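Local structure of sortase B (Clostridium perfringens, 5YFK) at residues N50-W58 / P69-Y79; I59-F68 / D118-F127. The protein is a class B sortase, a cysteine transpeptidase that probably joins proteins to the cell wall through an acyl-enzyme intermediate. The protein carries 1 engineered substitution. All coordinates share one frame; numbering follows the deposited sequence.

Contact 1: residues N50-W58 / P69-Y79; sequences NINPDYRFW and PVVQGKDNDFY
Arg56 and Phe57 both face Val70 across the antiparallel hairpin of strands 55-61 and 67-72, a classic beta bulge in the sortase beta fold. Val70 O takes the N-H of Arg56 at 2.8 Å and, more weakly, that of Phe57; Val70 N returns a bond to Phe57 O. The register slips by one here, so Tyr55 pairs with Val71 while Trp58 pairs with Pro69. In Phe57, chi1 of 55° puts CG between the backbone N and the carbonyl carbon, and the ring turns one face to Val70 CB, 4.0 Å from the centroid, a CH-pi contact beside Leu141. The other face of the hairpin carries Trp58, which has Pro69 CD over one ring face, 3.8 Å from the six-membered ring's centroid, the two side chains running side by side; its indole N-H goes to Asp67. Proline suits this non-hydrogen-bonded position: its ring offers compact aliphatic C-H groups to the indole, and the missing N-H costs no strand bond. Tyr55 meets Pro69 CB with its ring edge, and its hydroxyl bonds Glu45 of helix 35-51. Arg56, long enough to reach back over the turn, bends at chi2 (-73°): NE gives Gln72 OE1 a 3.0 Å bond on a lone pair in the amide plane, and NH1 reaches Pro53 O and Tyr55 O. The extended Gln72 sends NE2 onward to Asp97 and Asn100. At the helix-to-strand turn, Asn52 OD1 accepts from Asp54 N in an Asx turn, while its ND2, also bonded to Phe84 O, donates to Tyr79 OH at 168°. A hydroxyl that both accepts and donates suits tyrosine here: with Val71 CG2 over one ring face, Tyr79 OH donates to the anti lone pair of Asp54 OD2, 2.6 Å away.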
loop_
_atom_site.group_PDB
_atom_site.type_symbol
_atom_site.label_atom_id
_atom_site.label_comp_id
_atom_site.label_asym_id
_atom_site.label_seq_id
_atom_site.Cartn_x
_atom_site.Cartn_y
_atom_site.Cartn_z
ATOM N N ASN A 50 5.944 -12.810 -14.817
ATOM C CA ASN A 50 6.976 -13.698 -15.329
ATOM C C ASN A 50 8.309 -13.419 -14.657
ATOM O O ASN A 50 9.007 -14.341 -14.252
ATOM C CB ASN A 50 7.097 -13.546 -16.846
ATOM C CG ASN A 50 7.993 -14.600 -17.470
ATOM O OD1 ASN A 50 7.657 -15.788 -17.497
ATOM N ND2 ASN A 50 9.132 -14.166 -17.998
ATOM N N ILE A 51 8.604 -12.147 -14.418
ATOM C CA ILE A 51 9.790 -11.796 -13.649
ATOM C C ILE A 51 9.703 -12.340 -12.221
ATOM O O ILE A 51 10.682 -12.863 -11.682
ATOM C CB ILE A 51 10.016 -10.270 -13.621
ATOM C CG1 ILE A 51 10.358 -9.756 -15.018
ATOM C CG2 ILE A 51 11.156 -9.929 -12.674
ATOM C CD1 ILE A 51 9.918 -8.330 -15.285
ATOM N N ASN A 52 8.538 -12.199 -11.595
ATOM C CA ASN A 52 8.357 -12.690 -10.236
ATOM C C ASN A 52 6.919 -13.121 -10.022
ATOM O O ASN A 52 6.030 -12.294 -9.896
ATOM C CB ASN A 52 8.732 -11.608 -9.229
ATOM C CG ASN A 52 8.696 -12.090 -7.789
ATOM O OD1 ASN A 52 8.114 -13.132 -7.459
ATOM N ND2 ASN A 52 9.298 -11.304 -6.908
ATOM N N PRO A 53 6.699 -14.428 -9.899
ATOM C CA PRO A 53 5.344 -14.939 -9.777
ATOM C C PRO A 53 4.607 -14.428 -8.523
ATOM O O PRO A 53 3.387 -14.605 -8.392
ATOM C CB PRO A 53 5.548 -16.457 -9.698
ATOM C CG PRO A 53 6.928 -16.711 -10.228
ATOM C CD PRO A 53 7.713 -15.493 -9.838
ATOM N N ASP A 54 5.350 -13.835 -7.599
ATOM C CA ASP A 54 4.764 -13.291 -6.369
ATOM C C ASP A 54 4.070 -11.942 -6.625
ATOM O O ASP A 54 3.378 -11.406 -5.743
ATOM C CB ASP A 54 5.859 -13.114 -5.317
ATOM C CG ASP A 54 6.433 -14.436 -4.825
ATOM O OD1 ASP A 54 5.738 -15.470 -4.955
ATOM O OD2 ASP A 54 7.422 -14.379 -4.065
ATOM N N TYR A 55 4.242 -11.408 -7.824
ATOM C CA TYR A 55 3.577 -10.166 -8.219
ATOM C C TYR A 55 2.060 -10.256 -8.057
ATOM O O TYR A 55 1.447 -11.259 -8.435
ATOM C CB TYR A 55 3.908 -9.841 -9.672
ATOM C CG TYR A 55 3.159 -8.630 -10.183
ATOM C CD1 TYR A 55 3.561 -7.353 -9.828
ATOM C CD2 TYR A 55 2.005 -8.771 -10.933
ATOM C CE1 TYR A 55 2.868 -6.244 -10.266
ATOM C CE2 TYR A 55 1.341 -7.669 -11.440
ATOM C CZ TYR A 55 1.764 -6.404 -11.074
ATOM O OH TYR A 55 1.062 -5.302 -11.487
ATOM N N ARG A 56 1.441 -9.197 -7.531
ATOM C CA ARG A 56 -0.008 -9.185 -7.374
ATOM C C ARG A 56 -0.684 -7.976 -8.011
ATOM O O ARG A 56 -1.765 -8.105 -8.591
ATOM C CB ARG A 56 -0.395 -9.265 -5.898
ATOM C CG ARG A 56 0.126 -10.505 -5.171
ATOM C CD ARG A 56 -0.651 -11.751 -5.588
ATOM N NE ARG A 56 -0.141 -12.967 -4.949
ATOM C CZ ARG A 56 0.723 -13.806 -5.515
ATOM N NH1 ARG A 56 1.178 -13.574 -6.735
ATOM N NH2 ARG A 56 1.159 -14.858 -4.844
ATOM N N PHE A 57 -0.114 -6.787 -7.821
ATOM C CA PHE A 57 -0.711 -5.584 -8.372
ATOM C C PHE A 57 0.293 -4.432 -8.390
ATOM O O PHE A 57 1.376 -4.519 -7.796
ATOM C CB PHE A 57 -1.987 -5.180 -7.583
ATOM C CG PHE A 57 -1.775 -5.022 -6.101
ATOM C CD1 PHE A 57 -1.496 -3.781 -5.560
ATOM C CD2 PHE A 57 -2.051 -6.073 -5.234
ATOM C CE1 PHE A 57 -1.317 -3.626 -4.189
ATOM C CE2 PHE A 57 -1.975 -5.902 -3.852
ATOM C CZ PHE A 57 -1.642 -4.655 -3.327
ATOM N N TRP A 58 -0.100 -3.330 -9.021
ATOM C CA TRP A 58 0.711 -2.127 -9.035
ATOM C C TRP A 58 0.065 -1.066 -8.115
ATOM O O TRP A 58 -1.160 -0.965 -8.015
ATOM C CB TRP A 58 0.840 -1.583 -10.465
ATOM C CG TRP A 58 1.933 -0.549 -10.602
ATOM C CD1 TRP A 58 1.889 0.755 -10.200
ATOM C CD2 TRP A 58 3.276 -0.787 -11.023
ATOM N NE1 TRP A 58 3.094 1.355 -10.412
ATOM C CE2 TRP A 58 3.998 0.404 -10.805
ATOM C CE3 TRP A 58 3.958 -1.921 -11.475
ATOM C CZ2 TRP A 58 5.298 0.552 -11.208
ATOM C CZ3 TRP A 58 5.266 -1.782 -11.867
ATOM C CH2 TRP A 58 5.937 -0.555 -11.714
ATOM N N PRO A 69 5.610 -1.987 -8.322
ATOM C CA PRO A 69 4.973 -3.298 -8.250
ATOM C C PRO A 69 4.909 -3.820 -6.804
ATOM O O PRO A 69 5.681 -3.394 -5.962
ATOM C CB PRO A 69 5.912 -4.172 -9.101
ATOM C CG PRO A 69 7.250 -3.554 -8.868
ATOM C CD PRO A 69 7.027 -2.073 -8.732
ATOM N N VAL A 70 3.836 -4.533 -6.497
ATOM C CA VAL A 70 3.608 -5.110 -5.192
ATOM C C VAL A 70 3.566 -6.626 -5.298
ATOM O O VAL A 70 2.838 -7.181 -6.121
ATOM C CB VAL A 70 2.278 -4.639 -4.588
ATOM C CG1 VAL A 70 2.131 -5.176 -3.177
ATOM C CG2 VAL A 70 2.201 -3.130 -4.639
ATOM N N VAL A 71 4.313 -7.268 -4.415
ATOM C CA VAL A 71 4.392 -8.726 -4.387
ATOM C C VAL A 71 3.773 -9.283 -3.107
ATOM O O VAL A 71 3.590 -8.573 -2.125
ATOM C CB VAL A 71 5.863 -9.191 -4.490
ATOM C CG1 VAL A 71 6.434 -8.828 -5.838
ATOM C CG2 VAL A 71 6.711 -8.616 -3.367
ATOM N N GLN A 72 3.546 -10.587 -3.081
ATOM C CA GLN A 72 3.093 -11.227 -1.874
ATOM C C GLN A 72 3.970 -12.446 -1.614
ATOM O O GLN A 72 4.121 -13.316 -2.495
ATOM C CB GLN A 72 1.636 -11.643 -2.035
ATOM C CG GLN A 72 1.041 -12.264 -0.783
ATOM C CD GLN A 72 -0.421 -12.588 -0.929
ATOM O OE1 GLN A 72 -0.887 -12.948 -2.005
ATOM N NE2 GLN A 72 -1.161 -12.468 0.158
ATOM N N GLY A 73 4.681 -12.403 -0.497
ATOM C CA GLY A 73 5.527 -13.524 -0.084
ATOM C C GLY A 73 4.760 -14.532 0.758
ATOM O O GLY A 73 3.535 -14.421 0.956
ATOM N N LYS A 74 5.481 -15.543 1.225
ATOM C CA LYS A 74 4.934 -16.547 2.125
ATOM C C LYS A 74 4.932 -16.093 3.584
ATOM O O LYS A 74 4.321 -16.724 4.432
ATOM C CB LYS A 74 5.761 -17.848 1.987
ATOM C CG LYS A 74 5.734 -18.424 0.595
ATOM C CD LYS A 74 5.853 -19.938 0.620
ATOM C CE LYS A 74 7.277 -20.367 0.929
ATOM N NZ LYS A 74 8.046 -20.599 -0.325
ATOM N N ASP A 75 5.664 -15.028 3.891
ATOM C CA ASP A 75 5.612 -14.405 5.204
ATOM C C ASP A 75 5.792 -12.896 5.027
ATOM O O ASP A 75 5.851 -12.423 3.902
ATOM C CB ASP A 75 6.708 -14.946 6.127
ATOM C CG ASP A 75 8.120 -14.728 5.577
ATOM O OD1 ASP A 75 8.369 -13.706 4.896
ATOM O OD2 ASP A 75 9.031 -15.489 5.988
ATOM N N ASN A 76 5.705 -12.151 6.122
ATOM C CA ASN A 76 5.902 -10.700 6.065
ATOM C C ASN A 76 7.327 -10.246 6.397
ATOM O O ASN A 76 7.537 -9.100 6.813
ATOM C CB ASN A 76 4.888 -10.023 6.988
ATOM C CG ASN A 76 3.458 -10.225 6.518
ATOM O OD1 ASN A 76 3.210 -10.371 5.338
ATOM N ND2 ASN A 76 2.510 -10.118 7.435
ATOM N N ASP A 77 8.307 -11.105 6.092
ATOM C CA ASP A 77 9.716 -10.807 6.326
ATOM C C ASP A 77 10.577 -10.911 5.062
ATOM O O ASP A 77 11.472 -10.073 4.863
ATOM C CB ASP A 77 10.272 -11.762 7.391
ATOM C CG ASP A 77 11.656 -11.369 7.852
ATOM O OD1 ASP A 77 11.772 -10.359 8.577
ATOM O OD2 ASP A 77 12.626 -12.049 7.455
ATOM N N PHE A 78 10.265 -11.854 4.164
ATOM C CA PHE A 78 11.110 -12.056 2.967
ATOM C C PHE A 78 11.347 -10.740 2.221
ATOM O O PHE A 78 12.454 -10.466 1.751
ATOM C CB PHE A 78 10.521 -13.103 2.018
ATOM C CG PHE A 78 11.428 -13.471 0.864
ATOM C CD1 PHE A 78 12.467 -14.381 1.037
ATOM C CD2 PHE A 78 11.250 -12.907 -0.392
ATOM C CE1 PHE A 78 13.313 -14.698 -0.014
ATOM C CE2 PHE A 78 12.088 -13.222 -1.446
ATOM C CZ PHE A 78 13.116 -14.135 -1.260
ATOM N N TYR A 79 10.275 -10.011 1.944
ATOM C CA TYR A 79 10.395 -8.874 1.045
ATOM C C TYR A 79 10.772 -7.581 1.781
ATOM O O TYR A 79 10.944 -6.538 1.151
ATOM C CB TYR A 79 9.119 -8.706 0.215
ATOM C CG TYR A 79 9.066 -9.672 -0.956
ATOM C CD1 TYR A 79 10.037 -9.631 -1.955
ATOM C CD2 TYR A 79 8.126 -10.687 -1.013
ATOM C CE1 TYR A 79 9.984 -10.483 -3.038
ATOM C CE2 TYR A 79 8.077 -11.555 -2.093
ATOM C CZ TYR A 79 9.108 -11.537 -3.020
ATOM O OH TYR A 79 9.082 -12.378 -4.112
#

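Contact 2: residues I59-F68 / D118-F127; sequences IKVEGTNIDF and DTMFAQIKHF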
loop_
_atom_site.group_PDB
_atom_site.type_symbol
_atom_site.label_atom_id
_atom_site.label_comp_id
_atom_site.label_asym_id
_atom_site.label_seq_id
_atom_site.Cartn_x
_atom_site.Cartn_y
_atom_site.Cartn_z
ATOM N N ILE A 59 0.900 -0.325 -7.418
ATOM C CA ILE A 59 0.420 0.771 -6.568
ATOM C C ILE A 59 1.073 2.083 -7.003
ATOM O O ILE A 59 2.295 2.177 -7.160
ATOM C CB ILE A 59 0.717 0.476 -5.073
ATOM C CG1 ILE A 59 0.095 1.531 -4.163
ATOM C CG2 ILE A 59 2.194 0.361 -4.803
ATOM C CD1 ILE A 59 0.085 1.138 -2.690
ATOM N N LYS A 60 0.256 3.127 -7.024
ATOM C CA LYS A 60 0.723 4.465 -7.218
ATOM C C LYS A 60 -0.002 5.398 -6.270
ATOM O O LYS A 60 -1.239 5.421 -6.234
ATOM C CB LYS A 60 0.494 4.897 -8.676
ATOM C CG LYS A 60 0.828 6.366 -8.963
ATOM C CD LYS A 60 2.306 6.653 -8.808
ATOM C CE LYS A 60 2.587 8.089 -8.382
ATOM N NZ LYS A 60 3.953 8.213 -7.802
ATOM N N VAL A 61 0.761 6.269 -5.624
ATOM C CA VAL A 61 0.172 7.209 -4.665
ATOM C C VAL A 61 0.345 8.633 -5.134
ATOM O O VAL A 61 1.448 9.100 -5.413
ATOM C CB VAL A 61 0.704 7.033 -3.234
ATOM C CG1 VAL A 61 0.075 8.073 -2.293
ATOM C CG2 VAL A 61 0.398 5.626 -2.730
ATOM N N GLU A 62 -0.794 9.295 -5.281
ATOM C CA GLU A 62 -0.857 10.616 -5.869
ATOM C C GLU A 62 0.031 11.546 -5.090
ATOM O O GLU A 62 0.074 11.497 -3.855
ATOM C CB GLU A 62 -2.311 11.118 -5.809
ATOM C CG GLU A 62 -2.499 12.612 -6.001
ATOM C CD GLU A 62 -3.973 13.039 -5.929
ATOM O OE1 GLU A 62 -4.699 12.571 -5.025
ATOM O OE2 GLU A 62 -4.384 13.918 -6.717
ATOM N N GLY A 63 0.825 12.318 -5.830
ATOM C CA GLY A 63 1.654 13.372 -5.270
ATOM C C GLY A 63 2.956 12.928 -4.632
ATOM O O GLY A 63 3.565 13.677 -3.874
ATOM N N THR A 64 3.307 11.658 -4.829
ATOM C CA THR A 64 4.508 11.063 -4.238
ATOM C C THR A 64 5.280 10.299 -5.303
ATOM O O THR A 64 4.844 10.200 -6.461
ATOM C CB THR A 64 4.159 10.019 -3.158
ATOM O OG1 THR A 64 3.627 8.858 -3.813
ATOM C CG2 THR A 64 3.158 10.577 -2.166
ATOM N N ASN A 65 6.445 9.815 -4.909
ATOM C CA ASN A 65 7.226 8.885 -5.723
ATOM C C ASN A 65 6.928 7.424 -5.445
ATOM O O ASN A 65 7.695 6.550 -5.843
ATOM C CB ASN A 65 8.718 9.134 -5.552
ATOM C CG ASN A 65 9.218 8.824 -4.154
ATOM O OD1 ASN A 65 8.449 8.686 -3.218
ATOM N ND2 ASN A 65 10.526 8.666 -4.030
ATOM N N ILE A 66 5.772 7.164 -4.859
ATOM C CA ILE A 66 5.333 5.800 -4.629
ATOM C C ILE A 66 4.624 5.272 -5.880
ATOM O O ILE A 66 3.517 5.674 -6.232
ATOM C CB ILE A 66 4.450 5.675 -3.377
ATOM C CG1 ILE A 66 5.200 6.168 -2.147
ATOM C CG2 ILE A 66 4.039 4.214 -3.156
ATOM C CD1 ILE A 66 4.274 6.414 -0.982
ATOM N N ASP A 67 5.313 4.386 -6.574
ATOM C CA ASP A 67 4.985 3.987 -7.939
ATOM C C ASP A 67 5.699 2.667 -8.207
ATOM O O ASP A 67 6.840 2.628 -8.721
ATOM C CB ASP A 67 5.457 5.051 -8.930
ATOM C CG ASP A 67 4.894 4.863 -10.316
ATOM O OD1 ASP A 67 4.157 3.889 -10.567
ATOM O OD2 ASP A 67 5.193 5.728 -11.169
ATOM N N PHE A 68 5.095 1.581 -7.728
ATOM C CA PHE A 68 5.800 0.321 -7.584
ATOM C C PHE A 68 4.936 -0.880 -7.960
ATOM O O PHE A 68 3.742 -0.925 -7.641
ATOM C CB PHE A 68 6.255 0.140 -6.132
ATOM C CG PHE A 68 7.229 1.185 -5.660
ATOM C CD1 PHE A 68 8.519 1.209 -6.150
ATOM C CD2 PHE A 68 6.876 2.083 -4.674
ATOM C CE1 PHE A 68 9.420 2.159 -5.709
ATOM C CE2 PHE A 68 7.763 3.040 -4.240
ATOM C CZ PHE A 68 9.043 3.062 -4.748
ATOM N N ASP A 118 14.261 8.697 1.018
ATOM C CA ASP A 118 13.236 9.099 0.059
ATOM C C ASP A 118 12.926 8.015 -0.981
ATOM O O ASP A 118 12.817 8.289 -2.175
ATOM C CB ASP A 118 13.698 10.365 -0.653
ATOM C CG ASP A 118 12.548 11.232 -1.089
ATOM O OD1 ASP A 118 11.414 10.929 -0.688
ATOM O OD2 ASP A 118 12.780 12.176 -1.876
ATOM N N THR A 119 12.856 6.761 -0.545
ATOM C CA THR A 119 12.498 5.661 -1.442
ATOM C C THR A 119 11.506 4.700 -0.787
ATOM O O THR A 119 11.317 4.750 0.405
ATOM C CB THR A 119 13.729 4.837 -1.863
ATOM O OG1 THR A 119 14.351 4.264 -0.703
ATOM C CG2 THR A 119 14.725 5.716 -2.612
ATOM N N MET A 120 10.922 3.818 -1.598
ATOM C CA MET A 120 9.936 2.820 -1.137
ATOM C C MET A 120 8.744 3.559 -0.533
ATOM O O MET A 120 8.142 4.387 -1.225
ATOM C CB MET A 120 10.544 1.812 -0.191
ATOM C CG MET A 120 11.797 1.141 -0.775
ATOM S SD MET A 120 11.719 0.623 -2.520
ATOM C CE MET A 120 10.712 -0.847 -2.440
ATOM N N PHE A 121 8.426 3.290 0.723
ATOM C CA PHE A 121 7.259 3.955 1.390
ATOM C C PHE A 121 7.677 5.145 2.280
ATOM O O PHE A 121 6.837 5.696 3.030
ATOM C CB PHE A 121 6.451 2.939 2.217
ATOM C CG PHE A 121 5.249 2.325 1.507
ATOM C CD1 PHE A 121 5.111 2.363 0.125
ATOM C CD2 PHE A 121 4.432 1.426 2.207
ATOM C CE1 PHE A 121 4.039 1.736 -0.517
ATOM C CE2 PHE A 121 3.350 0.819 1.583
ATOM C CZ PHE A 121 3.156 0.963 0.216
ATOM N N ALA A 122 8.883 5.687 2.078
ATOM C CA ALA A 122 9.302 6.870 2.846
ATOM C C ALA A 122 8.230 7.948 2.794
ATOM O O ALA A 122 7.909 8.584 3.800
ATOM C CB ALA A 122 10.614 7.425 2.306
ATOM N N GLN A 123 7.703 8.202 1.602
ATOM C CA GLN A 123 6.806 9.350 1.423
ATOM C C GLN A 123 5.436 9.213 2.002
ATOM O O GLN A 123 4.704 10.206 2.099
ATOM C CB GLN A 123 6.758 9.790 -0.045
ATOM C CG GLN A 123 8.070 10.415 -0.449
ATOM C CD GLN A 123 7.968 11.252 -1.710
ATOM O OE1 GLN A 123 6.907 11.318 -2.352
ATOM N NE2 GLN A 123 9.113 11.723 -2.170
ATOM N N ILE A 124 5.121 8.044 2.560
ATOM C CA ILE A 124 3.912 7.931 3.393
ATOM C C ILE A 124 3.904 8.929 4.553
ATOM O O ILE A 124 2.855 9.488 4.931
ATOM C CB ILE A 124 3.767 6.491 3.942
ATOM C CG1 ILE A 124 3.605 5.486 2.802
ATOM C CG2 ILE A 124 2.626 6.424 4.922
ATOM C CD1 ILE A 124 2.417 5.661 1.891
ATOM N N LYS A 125 5.093 9.322 4.983
ATOM C CA LYS A 125 5.236 10.236 6.119
ATOM C C LYS A 125 4.707 11.650 5.783
ATOM O O LYS A 125 4.206 12.368 6.670
ATOM C CB LYS A 125 6.711 10.274 6.522
ATOM C CG LYS A 125 7.601 11.115 5.613
ATOM C CD LYS A 125 9.064 10.976 6.002
ATOM C CE LYS A 125 9.948 11.936 5.218
ATOM N NZ LYS A 125 10.001 13.264 5.881
ATOM N N HIS A 126 4.495 11.899 4.496
ATOM C CA HIS A 126 4.056 13.240 4.077
ATOM C C HIS A 126 2.610 13.414 4.478
ATOM O O HIS A 126 2.135 14.528 4.658
ATOM C CB HIS A 126 4.186 13.413 2.575
ATOM C CG HIS A 126 5.592 13.548 2.085
ATOM N ND1 HIS A 126 5.893 13.678 0.747
ATOM C CD2 HIS A 126 6.765 13.704 2.748
ATOM C CE1 HIS A 126 7.203 13.799 0.602
ATOM N NE2 HIS A 126 7.751 13.864 1.800
ATOM N N PHE A 127 1.892 12.305 4.625
ATOM C CA PHE A 127 0.479 12.374 4.959
ATOM C C PHE A 127 0.224 12.848 6.382
ATOM O O PHE A 127 -0.898 13.254 6.708
ATOM C CB PHE A 127 -0.178 11.023 4.683
ATOM C CG PHE A 127 -0.392 10.768 3.231
ATOM C CD1 PHE A 127 -1.392 11.446 2.550
ATOM C CD2 PHE A 127 0.500 9.989 2.507
ATOM C CE1 PHE A 127 -1.547 11.312 1.185
ATOM C CE2 PHE A 127 0.343 9.831 1.137
ATOM C CZ PHE A 127 -0.709 10.454 0.482
HETATM O O HOH W 1 5.537 13.414 -1.983
HETATM O O HOH W 2 8.804 7.060 -0.889
#
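Gln123 CG stands anti to its carbonyl carbon (chi1 -70°) and the chain runs on extended, carrying the amide to the hairpin turn, where the Asn65 side chain, with chi1 of 66°, crosses it at about a right angle. Gln123 OE1 accepts from Asn65 N at 3.0 Å, the donor lying well above the carbonyl plane, while its NE2 turns to Asp118 OD1, 2.8 Å away and nearly in the amide plane. Asn65 ND2 in turn donates to Asp118 O at 3.0 Å. Amides suit both places because each offers a donor and an acceptor. Two waters join the network: one donates hydrogen bonds to Gly63 O and Gln123 OE1 and also meets His126 ND1; the other donates to Asn65 OD1 and Met120 O and accepts from Gln123 N. In the turn, Gly63 readily adopts the positive phi (80°), and Thr64 OG1 accepts from Ile66 N, forming an ST turn, and also donates to Val61 O.

Deeper in the fold, Ile66 spreads its branches: CG2 touches Phe121 CE1 at 3.6 Å and CD1 touches Ile124 CD1 at 3.5 Å, Phe121 and Ile124 themselves packing against strand 203-210. Val61 CG1 meets the edge of the Phe127 ring. Phe68 CE2 lies 3.3 Å from Met120 O, and Met120 SD makes an oblique Met-aromatic contact with that ring. Met120 also lies beside His113, the predicted proton donor/acceptor. The chemistry thus divides in two: branched and aromatic side chains fill the interior, while amides and two waters bridge polar groups of the two turns, among them Asn65 N, Gly63 O and Met120 O, probably helping to set the loop that follows the predicted catalytic histidine.

How the contacts relate
Leaving helix 35-51, the chain enters strand 55-61, turns at 61-64 and returns along strand 67-72. Contact 1 closes this hairpin at its open end, bridging only ten residues, and extends to the loop holding Tyr79. Contact 2 takes in the hairpin's turn end and closes a longer loop, through strands 94-96 and 107-111 and past His113, to residues 118-127. Since residues 59-68 lie between the two segments of contact 1 while 118-127 follow them, the contacts cross. They share both strands and touch directly: Trp58 CE2 packs on Phe68 C, and Val70 CG2 on Ile59 CG2. Together they tie the end of helix 35-51, the hairpin and the loop before helix 130-135.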